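Local structure of importin-95 (Chaetomium thermophilum, 4XRI) at residues D544-V549 / V594-K599; S551-I556 / A602-R607. The protein probably acts as an importin-beta transport receptor that carries protein cargo into the nucleus and is likely to bind a small GTPase. The protein carries 2 engineered substitutions. All coordinates share one frame; numbering follows the deposited sequence.

Contact 1 (D544-V549 / V594-K599); sequences DSLSAV and VQRLDK
The guanidinium of Arg596 has one face covered by the methyl CD2 of Leu546, which stands 3.8 Å above the plane and is displaced toward the rim, nearest to NH1. The two side chains are nearly perpendicular, and the leucine meets the flat group with a single methyl. A bend at chi2 (57°) turns the otherwise extended arginine chain over that methyl. The group is held in place from beyond the two segments, since NH2 is hydrogen-bonded to Ala541 O and to Asn543 OD1, both just ahead of helix 546-567.

The remaining side-chain contacts are apolar, apart from a methyl lying on a backbone carbonyl oxygen. Leu597 enters with its branched end: its CG lies 3.8 Å from Val549 CG1, and its CD2 lies 4.1 Å from Leu546 CD2. The same Leu597 CD2 methyl also rests 3.5 Å from Leu546 O. Val549 and Leu597 run alongside in opposite senses, CG1 of the valine reaching across because it is anti to the backbone N (chi1 173°). Shortening Leu597 to an alanine removes CG and both methyls, which is likely to leave Val549 CG1 and Leu546 CD2 without their apolar partner and open a gap between the helices.

The contact joins the first turn of helix 546-567 to the last turn of helix 573-597, consecutive helices of the all-helical solenoid; Asp598 then leaves helical geometry with positive phi. Helix 503-516 packs against Ser545 and Ala548, while helix 625-640 meets Val594, Gln595 and Asp598.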
loop_
_atom_site.group_PDB
_atom_site.type_symbol
_atom_site.label_atom_id
_atom_site.label_comp_id
_atom_site.label_asym_id
_atom_site.label_seq_id
_atom_site.Cartn_x
_atom_site.Cartn_y
_atom_site.Cartn_z
ATOM N N ASP A 544 36.035 7.333 -9.308
ATOM C CA ASP A 544 37.074 6.459 -9.843
ATOM C C ASP A 544 36.488 5.385 -10.758
ATOM O O ASP A 544 37.203 4.789 -11.567
ATOM C CB ASP A 544 37.861 5.800 -8.707
ATOM C CG ASP A 544 38.920 6.716 -8.116
ATOM O OD1 ASP A 544 39.901 6.195 -7.545
ATOM O OD2 ASP A 544 38.770 7.953 -8.221
ATOM N N SER A 545 35.188 5.146 -10.624
ATOM C CA SER A 545 34.514 4.090 -11.372
ATOM C C SER A 545 33.783 4.604 -12.612
ATOM O O SER A 545 33.152 3.828 -13.329
ATOM C CB SER A 545 33.516 3.359 -10.469
ATOM O OG SER A 545 34.167 2.609 -9.460
ATOM N N LEU A 546 33.867 5.908 -12.863
ATOM C CA LEU A 546 33.090 6.531 -13.934
ATOM C C LEU A 546 33.382 5.949 -15.318
ATOM O O LEU A 546 32.466 5.749 -16.116
ATOM C CB LEU A 546 33.331 8.038 -13.955
ATOM C CG LEU A 546 32.583 8.824 -12.882
ATOM C CD1 LEU A 546 32.755 10.316 -13.098
ATOM C CD2 LEU A 546 31.111 8.449 -12.873
ATOM N N SER A 547 34.652 5.678 -15.595
ATOM C CA SER A 547 35.038 5.087 -16.870
ATOM C C SER A 547 34.454 3.686 -17.019
ATOM O O SER A 547 34.084 3.267 -18.118
ATOM C CB SER A 547 36.561 5.052 -16.996
ATOM O OG SER A 547 37.161 4.604 -15.793
ATOM N N ALA A 548 34.364 2.973 -15.901
ATOM C CA ALA A 548 33.756 1.647 -15.876
ATOM C C ALA A 548 32.259 1.738 -16.166
ATOM O O ALA A 548 31.716 0.938 -16.926
ATOM C CB ALA A 548 34.003 0.968 -14.530
ATOM N N VAL A 549 31.601 2.721 -15.554
ATOM C CA VAL A 549 30.186 2.997 -15.802
ATOM C C VAL A 549 29.938 3.302 -17.276
ATOM O O VAL A 549 28.955 2.844 -17.865
ATOM C CB VAL A 549 29.688 4.187 -14.950
ATOM C CG1 VAL A 549 28.267 4.577 -15.339
ATOM C CG2 VAL A 549 29.768 3.851 -13.475
ATOM N N VAL A 594 23.206 6.764 -17.084
ATOM C CA VAL A 594 22.983 8.101 -17.622
ATOM C C VAL A 594 23.035 9.145 -16.511
ATOM O O VAL A 594 23.768 10.134 -16.609
ATOM C CB VAL A 594 21.632 8.210 -18.358
ATOM C CG1 VAL A 594 21.345 9.660 -18.719
ATOM C CG2 VAL A 594 21.628 7.337 -19.612
ATOM N N GLN A 595 22.255 8.915 -15.457
ATOM C CA GLN A 595 22.229 9.813 -14.302
ATOM C C GLN A 595 23.598 9.932 -13.643
ATOM O O GLN A 595 24.022 11.027 -13.267
ATOM C CB GLN A 595 21.205 9.342 -13.263
ATOM C CG GLN A 595 19.758 9.495 -13.690
ATOM C CD GLN A 595 18.783 9.231 -12.556
ATOM O OE1 GLN A 595 17.800 8.506 -12.723
ATOM N NE2 GLN A 595 19.048 9.824 -11.396
ATOM N N ARG A 596 24.286 8.803 -13.516
ATOM C CA ARG A 596 25.579 8.772 -12.847
ATOM C C ARG A 596 26.654 9.494 -13.659
ATOM O O ARG A 596 27.526 10.156 -13.098
ATOM C CB ARG A 596 26.014 7.331 -12.582
ATOM C CG ARG A 596 27.235 7.230 -11.686
ATOM C CD ARG A 596 26.995 7.936 -10.362
ATOM N NE ARG A 596 28.224 8.069 -9.582
ATOM C CZ ARG A 596 29.036 9.121 -9.633
ATOM N NH1 ARG A 596 28.752 10.143 -10.428
ATOM N NH2 ARG A 596 30.134 9.150 -8.886
ATOM N N LEU A 597 26.599 9.363 -14.979
ATOM C CA LEU A 597 27.608 9.966 -15.840
ATOM C C LEU A 597 27.310 11.443 -16.084
ATOM O O LEU A 597 28.229 12.234 -16.305
ATOM C CB LEU A 597 27.695 9.219 -17.173
ATOM C CG LEU A 597 28.423 7.874 -17.142
ATOM C CD1 LEU A 597 28.294 7.150 -18.474
ATOM C CD2 LEU A 597 29.893 8.061 -16.780
ATOM N N ASP A 598 26.028 11.805 -16.022
ATOM C CA ASP A 598 25.572 13.164 -16.308
ATOM C C ASP A 598 26.069 13.624 -17.678
ATOM O O ASP A 598 25.842 12.946 -18.677
ATOM C CB ASP A 598 26.031 14.135 -15.216
ATOM C CG ASP A 598 25.212 15.414 -15.191
ATOM O OD1 ASP A 598 24.040 15.377 -15.615
ATOM O OD2 ASP A 598 25.743 16.457 -14.756
ATOM N N LYS A 599 26.752 14.766 -17.712
ATOM C CA LYS A 599 27.214 15.373 -18.961
ATOM C C LYS A 599 28.091 14.446 -19.800
ATOM O O LYS A 599 28.138 14.560 -21.025
ATOM C CB LYS A 599 27.986 16.659 -18.660
ATOM C CG LYS A 599 27.148 17.765 -18.051
ATOM C CD LYS A 599 26.295 18.449 -19.101
ATOM C CE LYS A 599 25.454 19.548 -18.484
ATOM N NZ LYS A 599 26.295 20.517 -17.727
#

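Contact 2 (S551-I556 / A602-R607); sequences SLSTVI and APQGDR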
loop_
_atom_site.group_PDB
_atom_site.type_symbol
_atom_site.label_atom_id
_atom_site.label_comp_id
_atom_site.label_asym_id
_atom_site.label_seq_id
_atom_site.Cartn_x
_atom_site.Cartn_y
_atom_site.Cartn_z
ATOM N N SER A 551 31.837 2.286 -19.844
ATOM C CA SER A 551 31.976 0.998 -20.524
ATOM C C SER A 551 30.738 0.123 -20.340
ATOM O O SER A 551 30.293 -0.542 -21.274
ATOM C CB SER A 551 33.216 0.256 -20.019
ATOM O OG SER A 551 34.408 0.889 -20.450
ATOM N N LEU A 552 30.193 0.126 -19.128
ATOM C CA LEU A 552 28.985 -0.634 -18.825
ATOM C C LEU A 552 27.796 -0.156 -19.654
ATOM O O LEU A 552 27.017 -0.965 -20.163
ATOM C CB LEU A 552 28.645 -0.536 -17.338
ATOM C CG LEU A 552 27.292 -1.150 -16.966
ATOM C CD1 LEU A 552 27.294 -2.637 -17.266
ATOM C CD2 LEU A 552 26.938 -0.893 -15.514
ATOM N N SER A 553 27.666 1.161 -19.784
ATOM C CA SER A 553 26.568 1.755 -20.536
ATOM C C SER A 553 26.557 1.261 -21.980
ATOM O O SER A 553 25.496 1.090 -22.577
ATOM C CB SER A 553 26.659 3.283 -20.505
ATOM O OG SER A 553 27.679 3.751 -21.370
ATOM N N THR A 554 27.745 1.028 -22.532
ATOM C CA THR A 554 27.881 0.515 -23.893
ATOM C C THR A 554 27.402 -0.931 -24.002
ATOM O O THR A 554 26.725 -1.298 -24.963
ATOM C CB THR A 554 29.342 0.589 -24.382
ATOM O OG1 THR A 554 29.795 1.946 -24.343
ATOM C CG2 THR A 554 29.460 0.064 -25.808
ATOM N N VAL A 555 27.769 -1.749 -23.020
ATOM C CA VAL A 555 27.324 -3.138 -22.978
ATOM C C VAL A 555 25.805 -3.203 -22.858
ATOM O O VAL A 555 25.145 -3.953 -23.578
ATOM C CB VAL A 555 27.954 -3.913 -21.801
ATOM C CG1 VAL A 555 27.387 -5.327 -21.740
ATOM C CG2 VAL A 555 29.470 -3.943 -21.925
ATOM N N ILE A 556 25.262 -2.412 -21.937
ATOM C CA ILE A 556 23.819 -2.340 -21.726
ATOM C C ILE A 556 23.099 -1.915 -22.999
ATOM O O ILE A 556 22.065 -2.476 -23.360
ATOM C CB ILE A 556 23.466 -1.354 -20.594
ATOM C CG1 ILE A 556 24.033 -1.846 -19.261
ATOM C CG2 ILE A 556 21.963 -1.169 -20.490
ATOM C CD1 ILE A 556 23.575 -3.234 -18.870
ATOM N N ALA A 602 27.048 12.253 -23.066
ATOM C CA ALA A 602 26.773 12.894 -24.354
ATOM C C ALA A 602 27.240 12.130 -25.607
ATOM O O ALA A 602 26.492 12.056 -26.582
ATOM C CB ALA A 602 27.373 14.301 -24.359
ATOM N N PRO A 603 28.466 11.561 -25.598
ATOM C CA PRO A 603 28.886 10.856 -26.818
ATOM C C PRO A 603 28.022 9.652 -27.200
ATOM O O PRO A 603 28.069 9.221 -28.351
ATOM C CB PRO A 603 30.310 10.398 -26.478
ATOM C CG PRO A 603 30.788 11.386 -25.494
ATOM C CD PRO A 603 29.588 11.694 -24.651
ATOM N N GLN A 604 27.246 9.124 -26.262
ATOM C CA GLN A 604 26.408 7.968 -26.553
ATOM C C GLN A 604 24.937 8.344 -26.692
ATOM O O GLN A 604 24.078 7.475 -26.825
ATOM C CB GLN A 604 26.578 6.905 -25.467
ATOM C CG GLN A 604 27.938 6.229 -25.486
ATOM C CD GLN A 604 27.984 4.980 -24.631
ATOM O OE1 GLN A 604 27.909 3.863 -25.143
ATOM N NE2 GLN A 604 28.102 5.163 -23.320
ATOM N N GLY A 605 24.657 9.644 -26.673
ATOM C CA GLY A 605 23.297 10.147 -26.769
ATOM C C GLY A 605 22.548 9.690 -28.007
ATOM O O GLY A 605 21.389 9.285 -27.924
ATOM N N ASP A 606 23.209 9.763 -29.159
ATOM C CA ASP A 606 22.605 9.352 -30.426
ATOM C C ASP A 606 22.205 7.881 -30.419
ATOM O O ASP A 606 21.098 7.526 -30.826
ATOM C CB ASP A 606 23.564 9.620 -31.587
ATOM C CG ASP A 606 23.634 11.090 -31.963
ATOM O OD1 ASP A 606 23.109 11.933 -31.202
ATOM O OD2 ASP A 606 24.220 11.399 -33.022
ATOM N N ARG A 607 23.116 7.033 -29.956
ATOM C CA ARG A 607 22.868 5.599 -29.880
ATOM C C ARG A 607 21.730 5.287 -28.915
ATOM O O ARG A 607 20.884 4.434 -29.188
ATOM C CB ARG A 607 24.137 4.863 -29.452
ATOM C CG ARG A 607 24.016 3.350 -29.482
ATOM C CD ARG A 607 25.343 2.689 -29.167
ATOM N NE ARG A 607 25.287 1.243 -29.360
ATOM C CZ ARG A 607 26.316 0.424 -29.171
ATOM N NH1 ARG A 607 27.486 0.909 -28.781
ATOM N NH2 ARG A 607 26.175 -0.880 -29.372
#
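Residues 551-556 are helical throughout, whereas 602-607 turn into a helix with Gln604 at the N-cap position, and the backbones stay well apart, the nearest CA atoms, those of Thr554 and Gln604, being 8.0 Å from each other. The space is bridged by side chains, chiefly the primary amide of Gln604, which meets two hydroxyls on successive residues of the facing helix.

Its carbonyl end accepts from Thr554: Thr554 OG1 lies 2.8 Å from Gln604 OE1, at a C=O...donor angle of 117° and 41° out of the carbonyl plane, so the hydroxyl approaches from above the amide and not along a lone pair. The amide nitrogen points at the neighbouring hydroxyl, NE2 to Ser553 OG, a hydrogen bond whose modelled geometry is too short to be trusted. Both hydroxyls also turn back to their own helix, to Ala550 O, by a hydrogen bond from Ser553 and a weak one from Thr554. Beyond CG the glutamine is extended (chi2 -167°), which carries the amide straight across the gap.

Arg607 lies nearly perpendicular to Thr554, its NH1 3.7 Å from the methyl CG2 of Thr554, with the carbonyl O of Thr554 over one face of the guanidinium. The polar end of this arginine is directed elsewhere, NE forming a salt bridge with Glu561 farther along helix 546-567.

The contact ties helix 546-567 to the start of helix 605-616, past the intervening helix 573-597, as packing between non-consecutive helices of the HEAT-type solenoid. Helix 573-597 packs against Ser553 and Ile556. Helices 503-516 and 524-539 cover Leu552, and the entry to helix 605-616 also touches Leu557 and Gln558.

Both contacts draw on helix 546-567, contact 1 at its first turn and contact 2 at the following turns, with centres about 10 Å apart. Their partners are successive in the chain: the end of helix 573-597 in contact 1 and the entry to helix 605-616 in contact 2. Each is partly buried, but contact 1 has two buried participants, Val549 and Leu597, and contact 2 one, Ser553. Contact 1 is mainly close apolar packing, with an arginine guanidinium laid against a leucine methyl, and buries more surface. Contact 2 spans wider-set backbones through a polar amide and two hydroxyls, joining elements that are not consecutive helices.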